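Putative esterase/lipase/thioesterase (Silicibacter sp., PDB 2PBL) probably hydrolyses carboxylic ester or thioester bonds, as a member of the alpha/beta-hydrolase superfamily. Local coordinates at residues A119-A124 and E150-A155; P174-S179 and M186-A191. All coordinates share one frame; numbering follows the deposited sequence.

Contact 1 of 2, residues A119-A124 and E150-A155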
loop_
_atom_site.group_PDB
_atom_site.type_symbol
_atom_site.label_atom_id
_atom_site.label_comp_id
_atom_site.label_asym_id
_atom_site.label_seq_id
_atom_site.Cartn_x
_atom_site.Cartn_y
_atom_site.Cartn_z
ATOM N N ALA A 119 3.705 12.104 2.213
ATOM C CA ALA A 119 4.749 11.138 2.538
ATOM C C ALA A 119 5.617 10.775 1.344
ATOM O O ALA A 119 6.829 10.786 1.465
ATOM C CB ALA A 119 4.133 9.860 3.138
ATOM N N VAL A 120 4.988 10.453 0.205
ATOM C CA VAL A 120 5.702 10.076 -1.023
ATOM C C VAL A 120 6.575 11.255 -1.414
ATOM O O VAL A 120 7.753 11.073 -1.711
ATOM C CB VAL A 120 4.716 9.696 -2.164
ATOM C CG1 VAL A 120 5.417 9.487 -3.480
ATOM C CG2 VAL A 120 3.857 8.423 -1.801
ATOM N N THR A 121 5.992 12.458 -1.363
ATOM C CA THR A 121 6.697 13.702 -1.701
ATOM C C THR A 121 7.946 13.890 -0.860
ATOM O O THR A 121 8.987 14.167 -1.415
ATOM C CB THR A 121 5.786 14.941 -1.590
ATOM O OG1 THR A 121 4.747 14.814 -2.568
ATOM C CG2 THR A 121 6.559 16.239 -1.846
ATOM N N ALA A 122 7.839 13.718 0.459
ATOM C CA ALA A 122 8.987 13.796 1.364
ATOM C C ALA A 122 10.035 12.714 1.108
ATOM O O ALA A 122 11.240 12.993 1.016
ATOM C CB ALA A 122 8.505 13.742 2.788
ATOM N N ALA A 123 9.590 11.473 0.947
ATOM C CA ALA A 123 10.541 10.412 0.639
ATOM C C ALA A 123 11.280 10.694 -0.688
ATOM O O ALA A 123 12.469 10.421 -0.798
ATOM C CB ALA A 123 9.860 9.055 0.622
ATOM N N ALA A 124 10.571 11.258 -1.675
ATOM C CA ALA A 124 11.119 11.581 -3.005
ATOM C C ALA A 124 12.183 12.694 -2.960
ATOM O O ALA A 124 12.943 12.836 -3.902
ATOM C CB ALA A 124 10.027 11.963 -3.943
ATOM N N GLU A 150 -4.001 15.479 -9.530
ATOM C CA GLU A 150 -4.580 16.447 -8.603
ATOM C C GLU A 150 -4.167 16.151 -7.173
ATOM O O GLU A 150 -4.295 16.986 -6.280
ATOM C CB GLU A 150 -6.107 16.410 -8.765
ATOM C CG GLU A 150 -6.833 17.541 -8.157
ATOM C CD GLU A 150 -8.313 17.525 -8.483
ATOM O OE1 GLU A 150 -8.660 17.848 -9.639
ATOM O OE2 GLU A 150 -9.147 17.307 -7.563
ATOM N N VAL A 151 -3.689 14.934 -6.938
ATOM C CA VAL A 151 -3.258 14.508 -5.617
ATOM C C VAL A 151 -1.754 14.665 -5.360
ATOM O O VAL A 151 -1.357 15.247 -4.343
ATOM C CB VAL A 151 -3.744 13.067 -5.335
ATOM C CG1 VAL A 151 -3.265 12.560 -3.998
ATOM C CG2 VAL A 151 -5.295 13.019 -5.390
ATOM N N LEU A 152 -0.916 14.138 -6.251
ATOM C CA LEU A 152 0.556 14.159 -6.076
ATOM C C LEU A 152 1.203 15.208 -7.020
ATOM O O LEU A 152 0.742 15.347 -8.128
ATOM C CB LEU A 152 1.074 12.747 -6.398
ATOM C CG LEU A 152 2.538 12.456 -6.096
ATOM C CD1 LEU A 152 2.715 12.318 -4.639
ATOM C CD2 LEU A 152 2.932 11.178 -6.797
ATOM N N PRO A 153 2.197 15.990 -6.552
ATOM C CA PRO A 153 2.823 16.988 -7.414
ATOM C C PRO A 153 3.417 16.377 -8.681
ATOM O O PRO A 153 3.909 15.254 -8.632
ATOM C CB PRO A 153 3.946 17.604 -6.536
ATOM C CG PRO A 153 3.538 17.336 -5.150
ATOM C CD PRO A 153 2.748 16.036 -5.192
ATOM N N GLU A 154 3.321 17.108 -9.790
ATOM C CA GLU A 154 3.900 16.696 -11.091
ATOM C C GLU A 154 5.360 16.213 -10.954
ATOM O O GLU A 154 5.762 15.188 -11.524
ATOM C CB GLU A 154 3.866 17.908 -12.033
ATOM C CG GLU A 154 4.465 17.693 -13.392
ATOM C CD GLU A 154 3.542 16.932 -14.297
ATOM O OE1 GLU A 154 3.830 15.735 -14.593
ATOM O OE2 GLU A 154 2.511 17.541 -14.682
ATOM N N ALA A 155 6.164 16.975 -10.234
ATOM C CA ALA A 155 7.574 16.640 -10.051
ATOM C C ALA A 155 7.828 15.234 -9.459
ATOM O O ALA A 155 8.890 14.620 -9.685
ATOM C CB ALA A 155 8.272 17.682 -9.172
#

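Contact 2 of 2, residues P174-S179 and M186-A191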
loop_
_atom_site.group_PDB
_atom_site.type_symbol
_atom_site.label_atom_id
_atom_site.label_comp_id
_atom_site.label_asym_id
_atom_site.label_seq_id
_atom_site.Cartn_x
_atom_site.Cartn_y
_atom_site.Cartn_z
ATOM N N PRO A 174 -19.032 -0.222 -2.302
ATOM C CA PRO A 174 -19.591 -1.325 -1.501
ATOM C C PRO A 174 -19.267 -1.242 -0.017
ATOM O O PRO A 174 -19.933 -1.896 0.779
ATOM C CB PRO A 174 -18.942 -2.577 -2.124
ATOM C CG PRO A 174 -18.360 -2.131 -3.401
ATOM C CD PRO A 174 -18.025 -0.703 -3.257
ATOM N N LEU A 175 -18.260 -0.440 0.378
ATOM C CA LEU A 175 -17.952 -0.283 1.789
ATOM C C LEU A 175 -19.015 0.484 2.555
ATOM O O LEU A 175 -19.034 0.419 3.784
ATOM C CB LEU A 175 -16.596 0.378 2.015
ATOM C CG LEU A 175 -15.423 -0.323 1.368
ATOM C CD1 LEU A 175 -14.183 0.460 1.695
ATOM C CD2 LEU A 175 -15.320 -1.766 1.885
ATOM N N LEU A 176 -19.891 1.190 1.827
ATOM C CA LEU A 176 -21.025 1.909 2.412
ATOM C C LEU A 176 -22.010 0.905 2.992
ATOM O O LEU A 176 -22.810 1.229 3.857
ATOM C CB LEU A 176 -21.723 2.769 1.357
ATOM C CG LEU A 176 -20.846 3.782 0.600
ATOM C CD1 LEU A 176 -21.722 4.642 -0.283
ATOM C CD2 LEU A 176 -19.989 4.637 1.510
ATOM N N ARG A 177 -21.905 -0.329 2.524
ATOM C CA ARG A 177 -22.710 -1.424 3.022
ATOM C C ARG A 177 -21.941 -2.322 3.999
ATOM O O ARG A 177 -22.246 -3.494 4.129
ATOM C CB ARG A 177 -23.290 -2.181 1.830
ATOM C CG ARG A 177 -24.085 -1.288 0.904
ATOM C CD ARG A 177 -25.109 -2.094 0.148
ATOM N NE ARG A 177 -24.482 -3.079 -0.730
ATOM C CZ ARG A 177 -24.914 -4.327 -0.939
ATOM N NH1 ARG A 177 -25.942 -4.856 -0.272
ATOM N NH2 ARG A 177 -24.242 -5.099 -1.779
ATOM N N THR A 178 -20.959 -1.755 4.712
ATOM C CA THR A 178 -20.221 -2.452 5.755
ATOM C C THR A 178 -20.204 -1.595 7.041
ATOM O O THR A 178 -20.232 -0.357 6.996
ATOM C CB THR A 178 -18.741 -2.755 5.370
ATOM O OG1 THR A 178 -17.961 -1.538 5.411
ATOM C CG2 THR A 178 -18.641 -3.448 3.992
ATOM N N SER A 179 -20.128 -2.259 8.183
ATOM C CA SER A 179 -20.048 -1.578 9.457
ATOM C C SER A 179 -18.806 -0.702 9.581
ATOM O O SER A 179 -18.763 0.199 10.417
ATOM C CB SER A 179 -20.040 -2.604 10.586
ATOM O OG SER A 179 -21.175 -3.455 10.480
HETATM N N MSE A 186 -18.433 7.856 5.034
HETATM C CA MSE A 186 -18.571 8.282 3.650
HETATM C C MSE A 186 -19.998 8.191 3.163
HETATM O O MSE A 186 -20.746 7.299 3.587
HETATM C CB MSE A 186 -17.755 7.394 2.742
HETATM C CG MSE A 186 -16.266 7.538 2.932
HETATM SE SE MSE A 186 -15.358 6.447 1.571
HETATM C CE MSE A 186 -15.755 4.576 2.175
ATOM N N ASP A 187 -20.377 9.138 2.302
ATOM C CA ASP A 187 -21.622 9.054 1.543
ATOM C C ASP A 187 -21.244 8.592 0.148
ATOM O O ASP A 187 -20.054 8.450 -0.153
ATOM C CB ASP A 187 -22.448 10.371 1.520
ATOM C CG ASP A 187 -21.735 11.553 0.884
ATOM O OD1 ASP A 187 -20.843 11.410 0.018
ATOM O OD2 ASP A 187 -22.126 12.681 1.233
ATOM N N ALA A 188 -22.216 8.383 -0.727
ATOM C CA ALA A 188 -21.907 7.873 -2.053
ATOM C C ALA A 188 -20.879 8.706 -2.841
ATOM O O ALA A 188 -19.946 8.147 -3.425
ATOM C CB ALA A 188 -23.157 7.729 -2.867
ATOM N N ASP A 189 -21.071 10.020 -2.877
ATOM C CA ASP A 189 -20.138 10.898 -3.596
ATOM C C ASP A 189 -18.715 10.866 -3.019
ATOM O O ASP A 189 -17.752 10.972 -3.787
ATOM C CB ASP A 189 -20.651 12.348 -3.620
ATOM C CG ASP A 189 -21.861 12.522 -4.511
ATOM O OD1 ASP A 189 -22.029 11.763 -5.486
ATOM O OD2 ASP A 189 -22.633 13.444 -4.245
ATOM N N ALA A 190 -18.593 10.742 -1.700
ATOM C CA ALA A 190 -17.294 10.631 -1.070
ATOM C C ALA A 190 -16.605 9.301 -1.458
ATOM O O ALA A 190 -15.405 9.282 -1.722
ATOM C CB ALA A 190 -17.413 10.760 0.427
ATOM N N ALA A 191 -17.362 8.212 -1.514
ATOM C CA ALA A 191 -16.816 6.902 -1.901
ATOM C C ALA A 191 -16.323 6.935 -3.343
ATOM O O ALA A 191 -15.199 6.477 -3.656
ATOM C CB ALA A 191 -17.846 5.836 -1.723
#

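Contact 1 of 2, residues A119-A124 and E150-A155
Val120 and Thr121 lie on helix 109-126, the crossover helix that takes the alpha/beta-hydrolase sheet from strand 94-99 to strand 131-136, and they meet Leu152 and Pro153 in the turn that leads into the short helix 154-157. The two backbones stay well apart, with Thr121 CA and Leu152 CA 7.6 Å from each other, and side chains fill the distance between them. The end of Leu152 comes nearer to the helix than the direction of its CB suggests: CG is anti to the backbone N (chi1 -171°), which carries the branched end across. There CD1 does the touching: it sits 4.1 Å from Val120 CG1, the isopropyl group and the leucine crossing at about a right angle, and 3.8 Å from Thr121 OG1. Pro153 lies against the same threonine through the CD and CG side of its ring, its CD 3.5 Å and its CG 3.8 Å from Thr121 OG1. The hydroxyl is therefore flanked by hydrocarbon across the contact, and its hydrogen-bonding partner lies within its own helix: with chi1 at -64°, OG1 is beside the backbone N and bonds to the carbonyl oxygen of Ser117, one turn earlier. Ser117 also joins the two parts of the fold directly, its OG bonding to Val151 O, while Leu152 O is taken by the hydroxyl of Tyr203. Pro153 occupies the N-cap position of helix 154-157, and Val156 of that helix continues the apolar packing onto Val120, Thr121 and Ala124. With no hydrogen bond between the two segments themselves, their contact rests on van der Waals packing, apolar at the buried Leu152 and Val120, and at the exposed Pro153 set against a hydroxyl whose donor is already used by Ser117 O.

Contact 2 of 2, residues P174-S179 and M186-A191
Leu176 pushes the fork of its side chain against the start of helix 188-193, in the segment between strands 160-166 and 206-212. Its CG lies beside the backbone N and anti to the carbonyl carbon (chi1 -56°), an extended chi2 follows, and the two methyls then part company. CD1 rests on the first turn, 3.7 Å from Ala188 CA. CD2 lies 3.5 Å from Met186 O, an oxygen hydrogen-bonded by Asn181 ND2, 3.8 Å from Met186 CB and 4.1 Å from Ala191 CB. Met186, a selenomethionine here, crosses Leu176 at about a right angle, and its chain bends at the selenium (chi3 -70°) to bring CE within 4.3 Å of Leu175 CB. Were Leu176 cut back to an alanine, a gap would probably open between its turn and the first turn of helix 188-193, taking from Met186, Ala188 and Ala191 the methyl groups that pack on them.

Each side has its own polar bonds. Leu175 O accepts from both Thr178 N and Thr178 OG1, the latter at 2.8 Å. Asp187 N-caps the helix, its OD1 receiving Ala190 N at 2.9 Å with an N-H...O angle of 158°. No hydrogen bond runs between the two segments, so what they share directly is apolar packing.

Contact 1 and contact 2 follow one another along the chain and do not touch: their centres are 27 Å apart and their nearest atoms about 11 Å. Contact 1 spans the part of the chain that holds strand 131-136 and the probable nucleophile elbow at Ser137, so it ties the crossover helix before the elbow to the turn after the helix that follows it. Contact 2 lies further out, its centre about 20 Å from the centre of the chain, against about 15 Å for that of contact 1. It closes the loop and short helices 181-184 and 188-193 between strands 160-166 and 206-212, where many relatives insert a cap. The likely partners of Ser137, Glu215 and His242, come later in the chain than both.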